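Local coordinates for protein Cd1 (Flavonifractor plautii, PDB 7D39) that binds flavin mononucleotide and probably acts as an ene-reductase that starts the breakdown of flavones and flavonols in a gut bacterium, at residues G96-H99 and T100-R104; P254-Q257 and L258-H262; E289-K292 and A293-A297. All blocks are in the same frame, centred on the assembly; numbering follows the deposited sequence.

The three contacts are local and come in series along the chain. Interaction 1 forms the first turns of helix 96-109, which follows strand 82-88, the central strand of the five-stranded parallel sheet, in the flavodoxin-like domain that holds the flavin. Interaction 2 is a 3-10 turn between strand 248-252, an outer strand of the four-stranded antiparallel sheet, and helix 265-285. Interaction 3 lies beyond that helix, on helix 289-301 near the C-terminus. Centre to centre, interactions 1 and 2 are 27 Å apart, 1 and 3 33 Å, and 2 and 3 40 Å; they do not touch, the nearest atoms of 1 and 2 being about 12 Å apart.

Interaction 1: residues G96-H99 and T100-R104; sequences GLFH and TITDR
In the first turns of helix 96-109, part of the flavodoxin-like fold of the NADPH-dependent FMN reductase family, L97 meets I101 and F98 meets T102, each pair one turn apart. Here G96-H99 and T100-R104 are tied by consecutive i to i+4 backbone bonds. I101 N reaches L97 O at 2.9 Å with a nearly straight N-H (168°), and D103 N reaches H99 O at 2.8 Å. At the first turn, T100 N bonds to G96 O, with T100 OG1 adding at most a weak second approach to the same oxygen.

The side chains sort by face. The branch carbon CG of L97 lies 4.3 Å from the terminal CD1 of I101, a loose apolar contact. I101 also packs on F70 and L73 of helix 70-79, while F98, I101 and T102 touch L160 of helix 153-162. F98 has CG anti to its backbone N (chi1 -167°), which carries the ring outward from the helix to an edge-to-face contact with F85. H99 turns its ring back along the helix, where ND1 bonds to T95 O.

T102 bends its hydroxyl back alongside its own backbone N (chi1 -59°), placing it by the preceding turn. There F98 O receives T102 N at 3.0 Å. T102 OG1 also lies 3.1 Å from F98 O and can add a second bond to that oxygen, though its one proton has another acceptor within reach. The same OG1 is 3.8 Å from CE1 of F98, approaching the ring obliquely.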
loop_
_atom_site.group_PDB
_atom_site.type_symbol
_atom_site.label_atom_id
_atom_site.label_comp_id
_atom_site.label_asym_id
_atom_site.label_seq_id
_atom_site.Cartn_x
_atom_site.Cartn_y
_atom_site.Cartn_z
ATOM N N GLY A 96 12.387 -3.972 0.982
ATOM C CA GLY A 96 12.005 -4.984 0.015
ATOM C C GLY A 96 10.831 -5.809 0.499
ATOM O O GLY A 96 9.914 -6.114 -0.264
ATOM N N LEU A 97 10.839 -6.164 1.788
ATOM C CA LEU A 97 9.762 -6.970 2.347
ATOM C C LEU A 97 8.425 -6.237 2.287
ATOM O O LEU A 97 7.395 -6.833 1.964
ATOM C CB LEU A 97 10.101 -7.351 3.790
ATOM C CG LEU A 97 8.993 -8.151 4.475
ATOM C CD1 LEU A 97 8.697 -9.436 3.705
ATOM C CD2 LEU A 97 9.362 -8.459 5.920
ATOM N N PHE A 98 8.427 -4.944 2.603
ATOM C CA PHE A 98 7.230 -4.138 2.423
ATOM C C PHE A 98 6.749 -4.184 0.972
ATOM O O PHE A 98 5.542 -4.286 0.708
ATOM C CB PHE A 98 7.511 -2.695 2.856
ATOM C CG PHE A 98 6.272 -1.863 2.998
ATOM C CD1 PHE A 98 5.650 -1.320 1.887
ATOM C CD2 PHE A 98 5.723 -1.629 4.248
ATOM C CE1 PHE A 98 4.503 -0.576 2.026
ATOM C CE2 PHE A 98 4.570 -0.897 4.392
ATOM C CZ PHE A 98 3.959 -0.364 3.288
ATOM N N HIS A 99 7.670 -4.092 0.018
ATOM C CA HIS A 99 7.279 -4.212 -1.392
ATOM C C HIS A 99 6.731 -5.596 -1.720
ATOM O O HIS A 99 5.833 -5.717 -2.553
ATOM C CB HIS A 99 8.455 -3.905 -2.302
ATOM C CG HIS A 99 8.769 -2.448 -2.403
ATOM N ND1 HIS A 99 9.728 -1.836 -1.630
ATOM C CD2 HIS A 99 8.257 -1.481 -3.197
ATOM C CE1 HIS A 99 9.790 -0.553 -1.938
ATOM N NE2 HIS A 99 8.901 -0.311 -2.880
ATOM N N THR A 100 7.253 -6.644 -1.081
ATOM C CA THR A 100 6.746 -7.995 -1.304
ATOM C C THR A 100 5.337 -8.152 -0.754
ATOM O O THR A 100 4.472 -8.729 -1.417
ATOM C CB THR A 100 7.690 -9.009 -0.670
ATOM O OG1 THR A 100 8.855 -9.090 -1.470
ATOM C CG2 THR A 100 7.069 -10.390 -0.605
ATOM N N ILE A 101 5.086 -7.628 0.450
ATOM C CA ILE A 101 3.732 -7.631 0.987
ATOM C C ILE A 101 2.785 -6.908 0.038
ATOM O O ILE A 101 1.659 -7.358 -0.204
ATOM C CB ILE A 101 3.721 -7.016 2.403
ATOM C CG1 ILE A 101 4.386 -7.984 3.385
ATOM C CG2 ILE A 101 2.296 -6.683 2.850
ATOM C CD1 ILE A 101 4.808 -7.344 4.703
ATOM N N THR A 102 3.230 -5.784 -0.530
ATOM C CA THR A 102 2.409 -5.087 -1.514
ATOM C C THR A 102 2.171 -5.956 -2.756
ATOM O O THR A 102 1.041 -6.079 -3.231
ATOM C CB THR A 102 3.059 -3.746 -1.895
ATOM O OG1 THR A 102 3.221 -2.916 -0.734
ATOM C CG2 THR A 102 2.195 -3.003 -2.881
ATOM N N ASP A 103 3.229 -6.558 -3.306
ATOM C CA ASP A 103 3.042 -7.451 -4.448
ATOM C C ASP A 103 1.997 -8.502 -4.136
ATOM O O ASP A 103 1.165 -8.836 -4.982
ATOM C CB ASP A 103 4.346 -8.163 -4.829
ATOM C CG ASP A 103 5.472 -7.208 -5.206
ATOM O OD1 ASP A 103 5.203 -6.025 -5.515
ATOM O OD2 ASP A 103 6.637 -7.669 -5.196
ATOM N N ARG A 104 2.025 -9.040 -2.925
ATOM C CA ARG A 104 1.196 -10.189 -2.627
ATOM C C ARG A 104 -0.202 -9.810 -2.173
ATOM O O ARG A 104 -1.055 -10.695 -2.068
ATOM C CB ARG A 104 1.906 -11.068 -1.599
ATOM C CG ARG A 104 3.052 -11.760 -2.307
ATOM C CD ARG A 104 3.729 -12.780 -1.501
ATOM N NE ARG A 104 2.884 -13.916 -1.174
ATOM C CZ ARG A 104 3.276 -14.838 -0.304
ATOM N NH1 ARG A 104 4.458 -14.711 0.268
ATOM N NH2 ARG A 104 2.503 -15.867 -0.004
#

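Interaction 2: residues P254-Q257 and L258-H262; sequences PAEQ and LEHAH
E256 and H260 meet side chain to side chain over a 3-10 turn that leads from strand 248-252 toward helix 265-285. H260 NE2 gives its proton to E256 OE1 at 3.1 Å in a bent bond (N-H...O 136°), a His-carboxylate pair. The oxygen sits almost in the imidazole plane, whereas the nitrogen comes to the syn side of the carboxylate and somewhat out of its plane, the two flat groups being turned 59° apart. E256 gets there by folding at chi2 (-85°), which swings its carboxylate forward along the chain to H260. E259 OE2, 4.6 Å from E256 OE1, places a like charge nearby that may strengthen the pull on the imidazole proton.

The next shell is the backbone that sets this spacing. Three i to i+3 bonds follow one another: L258 N to A255 O, E259 N to E256 O at 3.1 Å, and H260 N to Q257 O at 2.7 Å.

Further out, L258 touches H218 and F253, and A261 also packs on H218. E259 O accepts from S266 OG at the start of helix 265-285. On the sheet side, the amide oxygen OE1 of Q257 takes the backbone N-H of E239.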
loop_
_atom_site.group_PDB
_atom_site.type_symbol
_atom_site.label_atom_id
_atom_site.label_comp_id
_atom_site.label_asym_id
_atom_site.label_seq_id
_atom_site.Cartn_x
_atom_site.Cartn_y
_atom_site.Cartn_z
ATOM N N PRO A 254 -8.099 17.264 -15.465
ATOM C CA PRO A 254 -9.461 17.326 -15.949
ATOM C C PRO A 254 -10.237 16.455 -15.059
ATOM O O PRO A 254 -9.878 15.336 -14.853
ATOM C CB PRO A 254 -9.371 16.699 -17.317
ATOM C CG PRO A 254 -8.116 15.946 -17.325
ATOM C CD PRO A 254 -7.195 16.722 -16.470
ATOM N N ALA A 255 -11.409 16.884 -14.657
ATOM C CA ALA A 255 -12.193 16.172 -13.658
ATOM C C ALA A 255 -12.633 14.786 -14.063
ATOM O O ALA A 255 -12.985 13.972 -13.273
ATOM C CB ALA A 255 -13.412 16.977 -13.311
ATOM N N GLU A 256 -12.685 14.568 -15.335
ATOM C CA GLU A 256 -13.075 13.264 -15.858
ATOM C C GLU A 256 -12.029 12.196 -15.543
ATOM O O GLU A 256 -12.360 11.007 -15.460
ATOM C CB GLU A 256 -13.322 13.365 -17.366
ATOM C CG GLU A 256 -13.797 12.078 -18.022
ATOM C CD GLU A 256 -12.650 11.159 -18.403
ATOM O OE1 GLU A 256 -12.905 9.964 -18.686
ATOM O OE2 GLU A 256 -11.492 11.635 -18.414
ATOM N N GLN A 257 -10.765 12.598 -15.365
ATOM C CA GLN A 257 -9.726 11.651 -14.968
ATOM C C GLN A 257 -10.080 10.934 -13.670
ATOM O O GLN A 257 -9.606 9.819 -13.431
ATOM C CB GLN A 257 -8.384 12.374 -14.817
ATOM C CG GLN A 257 -7.559 12.457 -16.088
ATOM C CD GLN A 257 -6.873 11.139 -16.426
ATOM O OE1 GLN A 257 -6.123 10.588 -15.616
ATOM N NE2 GLN A 257 -7.123 10.632 -17.626
ATOM N N LEU A 258 -10.906 11.553 -12.817
ATOM C CA LEU A 258 -11.289 10.908 -11.566
ATOM C C LEU A 258 -11.863 9.520 -11.796
ATOM O O LEU A 258 -11.701 8.631 -10.958
ATOM C CB LEU A 258 -12.305 11.770 -10.825
ATOM C CG LEU A 258 -11.685 12.675 -9.770
ATOM C CD1 LEU A 258 -12.734 13.609 -9.183
ATOM C CD2 LEU A 258 -11.046 11.827 -8.695
ATOM N N GLU A 259 -12.555 9.324 -12.913
ATOM C CA GLU A 259 -13.079 8.013 -13.259
ATOM C C GLU A 259 -11.988 6.973 -13.445
ATOM O O GLU A 259 -12.275 5.775 -13.372
ATOM C CB GLU A 259 -13.892 8.109 -14.551
ATOM C CG GLU A 259 -15.252 8.726 -14.383
ATOM C CD GLU A 259 -16.300 7.899 -15.077
ATOM O OE1 GLU A 259 -17.280 7.495 -14.409
ATOM O OE2 GLU A 259 -16.122 7.620 -16.283
ATOM N N HIS A 260 -10.760 7.394 -13.737
ATOM C CA HIS A 260 -9.671 6.472 -14.020
ATOM C C HIS A 260 -8.716 6.306 -12.850
ATOM O O HIS A 260 -7.858 5.414 -12.891
ATOM C CB HIS A 260 -8.898 6.944 -15.254
ATOM C CG HIS A 260 -9.731 6.983 -16.495
ATOM N ND1 HIS A 260 -9.710 5.977 -17.437
ATOM C CD2 HIS A 260 -10.643 7.886 -16.928
ATOM C CE1 HIS A 260 -10.562 6.266 -18.405
ATOM N NE2 HIS A 260 -11.140 7.420 -18.121
ATOM N N ALA A 261 -8.859 7.123 -11.809
ATOM C CA ALA A 261 -7.905 7.141 -10.706
ATOM C C ALA A 261 -7.751 5.756 -10.085
ATOM O O ALA A 261 -8.742 5.091 -9.776
ATOM C CB ALA A 261 -8.355 8.153 -9.651
ATOM N N HIS A 262 -6.495 5.344 -9.862
ATOM C CA HIS A 262 -6.168 3.971 -9.486
ATOM C C HIS A 262 -6.707 3.569 -8.122
ATOM O O HIS A 262 -6.719 2.374 -7.809
ATOM C CB HIS A 262 -4.654 3.759 -9.489
ATOM C CG HIS A 262 -4.003 3.980 -10.819
ATOM N ND1 HIS A 262 -4.707 4.320 -11.958
ATOM C CD2 HIS A 262 -2.703 3.917 -11.186
ATOM C CE1 HIS A 262 -3.866 4.440 -12.972
ATOM N NE2 HIS A 262 -2.643 4.204 -12.527
#

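Interaction 3: residues E289-K292 and A293-A297; sequences EKYK and ARQAA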
loop_
_atom_site.group_PDB
_atom_site.type_symbol
_atom_site.label_atom_id
_atom_site.label_comp_id
_atom_site.label_asym_id
_atom_site.label_seq_id
_atom_site.Cartn_x
_atom_site.Cartn_y
_atom_site.Cartn_z
ATOM N N GLU A 289 2.024 -19.647 -34.349
ATOM C CA GLU A 289 3.322 -20.171 -34.733
ATOM C C GLU A 289 4.416 -19.134 -34.534
ATOM O O GLU A 289 5.547 -19.491 -34.192
ATOM C CB GLU A 289 3.263 -20.643 -36.189
ATOM C CG GLU A 289 4.612 -20.717 -36.881
ATOM C CD GLU A 289 4.513 -21.328 -38.272
ATOM O OE1 GLU A 289 3.568 -22.126 -38.514
ATOM O OE2 GLU A 289 5.382 -21.008 -39.117
ATOM N N LYS A 290 4.106 -17.851 -34.737
ATOM C CA LYS A 290 5.096 -16.806 -34.492
ATOM C C LYS A 290 5.596 -16.865 -33.054
ATOM O O LYS A 290 6.808 -16.856 -32.799
ATOM C CB LYS A 290 4.498 -15.431 -34.809
ATOM C CG LYS A 290 5.489 -14.269 -34.705
ATOM C CD LYS A 290 4.768 -12.944 -34.485
ATOM C CE LYS A 290 4.635 -12.168 -35.765
ATOM N NZ LYS A 290 5.983 -11.735 -36.188
ATOM N N TYR A 291 4.671 -16.950 -32.096
ATOM C CA TYR A 291 5.064 -17.062 -30.694
ATOM C C TYR A 291 5.836 -18.352 -30.440
ATOM O O TYR A 291 6.902 -18.345 -29.812
ATOM C CB TYR A 291 3.828 -16.997 -29.803
ATOM C CG TYR A 291 4.105 -17.068 -28.314
ATOM C CD1 TYR A 291 4.194 -18.291 -27.654
ATOM C CD2 TYR A 291 4.258 -15.906 -27.562
ATOM C CE1 TYR A 291 4.432 -18.355 -26.303
ATOM C CE2 TYR A 291 4.505 -15.963 -26.193
ATOM C CZ TYR A 291 4.588 -17.188 -25.573
ATOM O OH TYR A 291 4.823 -17.244 -24.218
ATOM N N LYS A 292 5.306 -19.473 -30.915
ATOM C CA LYS A 292 5.945 -20.751 -30.642
ATOM C C LYS A 292 7.350 -20.808 -31.234
ATOM O O LYS A 292 8.267 -21.360 -30.620
ATOM C CB LYS A 292 5.070 -21.874 -31.191
ATOM C CG LYS A 292 3.755 -22.069 -30.434
ATOM C CD LYS A 292 2.846 -23.045 -31.174
ATOM C CE LYS A 292 1.657 -23.452 -30.338
ATOM N NZ LYS A 292 2.114 -24.031 -29.055
ATOM N N ALA A 293 7.535 -20.257 -32.433
ATOM C CA ALA A 293 8.839 -20.338 -33.079
ATOM C C ALA A 293 9.859 -19.474 -32.359
ATOM O O ALA A 293 10.993 -19.905 -32.124
ATOM C CB ALA A 293 8.731 -19.923 -34.547
ATOM N N ARG A 294 9.479 -18.247 -32.011
ATOM C CA ARG A 294 10.390 -17.384 -31.270
ATOM C C ARG A 294 10.782 -18.030 -29.943
ATOM O O ARG A 294 11.966 -18.086 -29.590
ATOM C CB ARG A 294 9.735 -16.013 -31.071
ATOM C CG ARG A 294 10.506 -15.035 -30.192
ATOM C CD ARG A 294 10.008 -13.607 -30.405
ATOM N NE ARG A 294 10.469 -13.048 -31.672
ATOM C CZ ARG A 294 9.745 -12.246 -32.449
ATOM N NH1 ARG A 294 8.512 -11.916 -32.097
ATOM N NH2 ARG A 294 10.251 -11.788 -33.585
ATOM N N GLN A 295 9.798 -18.568 -29.217
ATOM C CA GLN A 295 10.064 -19.243 -27.949
ATOM C C GLN A 295 11.010 -20.427 -28.124
ATOM O O GLN A 295 11.935 -20.619 -27.325
ATOM C CB GLN A 295 8.744 -19.706 -27.319
ATOM C CG GLN A 295 7.923 -18.599 -26.634
ATOM C CD GLN A 295 8.545 -18.114 -25.328
ATOM O OE1 GLN A 295 9.717 -17.773 -25.275
ATOM N NE2 GLN A 295 7.761 -18.100 -24.278
ATOM N N ALA A 296 10.776 -21.256 -29.142
ATOM C CA ALA A 296 11.629 -22.422 -29.341
ATOM C C ALA A 296 13.066 -21.999 -29.596
ATOM O O ALA A 296 14.010 -22.673 -29.165
ATOM C CB ALA A 296 11.104 -23.276 -30.502
ATOM N N ALA A 297 13.249 -20.885 -30.306
ATOM C CA ALA A 297 14.593 -20.399 -30.577
ATOM C C ALA A 297 15.245 -19.827 -29.322
ATOM O O ALA A 297 16.465 -19.918 -29.169
ATOM C CB ALA A 297 14.553 -19.361 -31.695
#
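E289-K292 and A293-A297 form a continuous alpha-helical run, closed by i to i+4 backbone bonds. R294 N to K290 O and Q295 N to Y291 O are nearly straight, while A293 N to E289 O is shorter, at 2.8 Å. A296 N to K292 O continues the ladder at 2.9 Å.

One side-chain pair stands out along it, Y291 with Q295. Y291 swings its ring out opposite its own amide nitrogen, alongside the carbonyl carbon (chi1 -179°), and the far end of the ring comes round beside the next turn. Q295 meets it through its aliphatic part: CG lies over one ring face, 3.9 Å from the centroid and displaced toward the rim, a CH-pi contact. The chain then bends at chi2 (-72°), bringing NE2 within 3.1 Å of Y291 OH in a weak, bent hydrogen bond. The amide is turned 76° from the ring plane, and its other end, OE1, accepts from R299 NH1 one turn on.

Near the helix start, T288 OG1 is hydrogen-bonded to Y291 N, and Y291 also touches M286. The arrangement is an i to i+4 CH-pi contact of a glutamine on a tyrosine, with a weak side-chain hydrogen bond, on a largely exposed C-terminal helix whose contact centre lies about 38 Å from the centre of the chain.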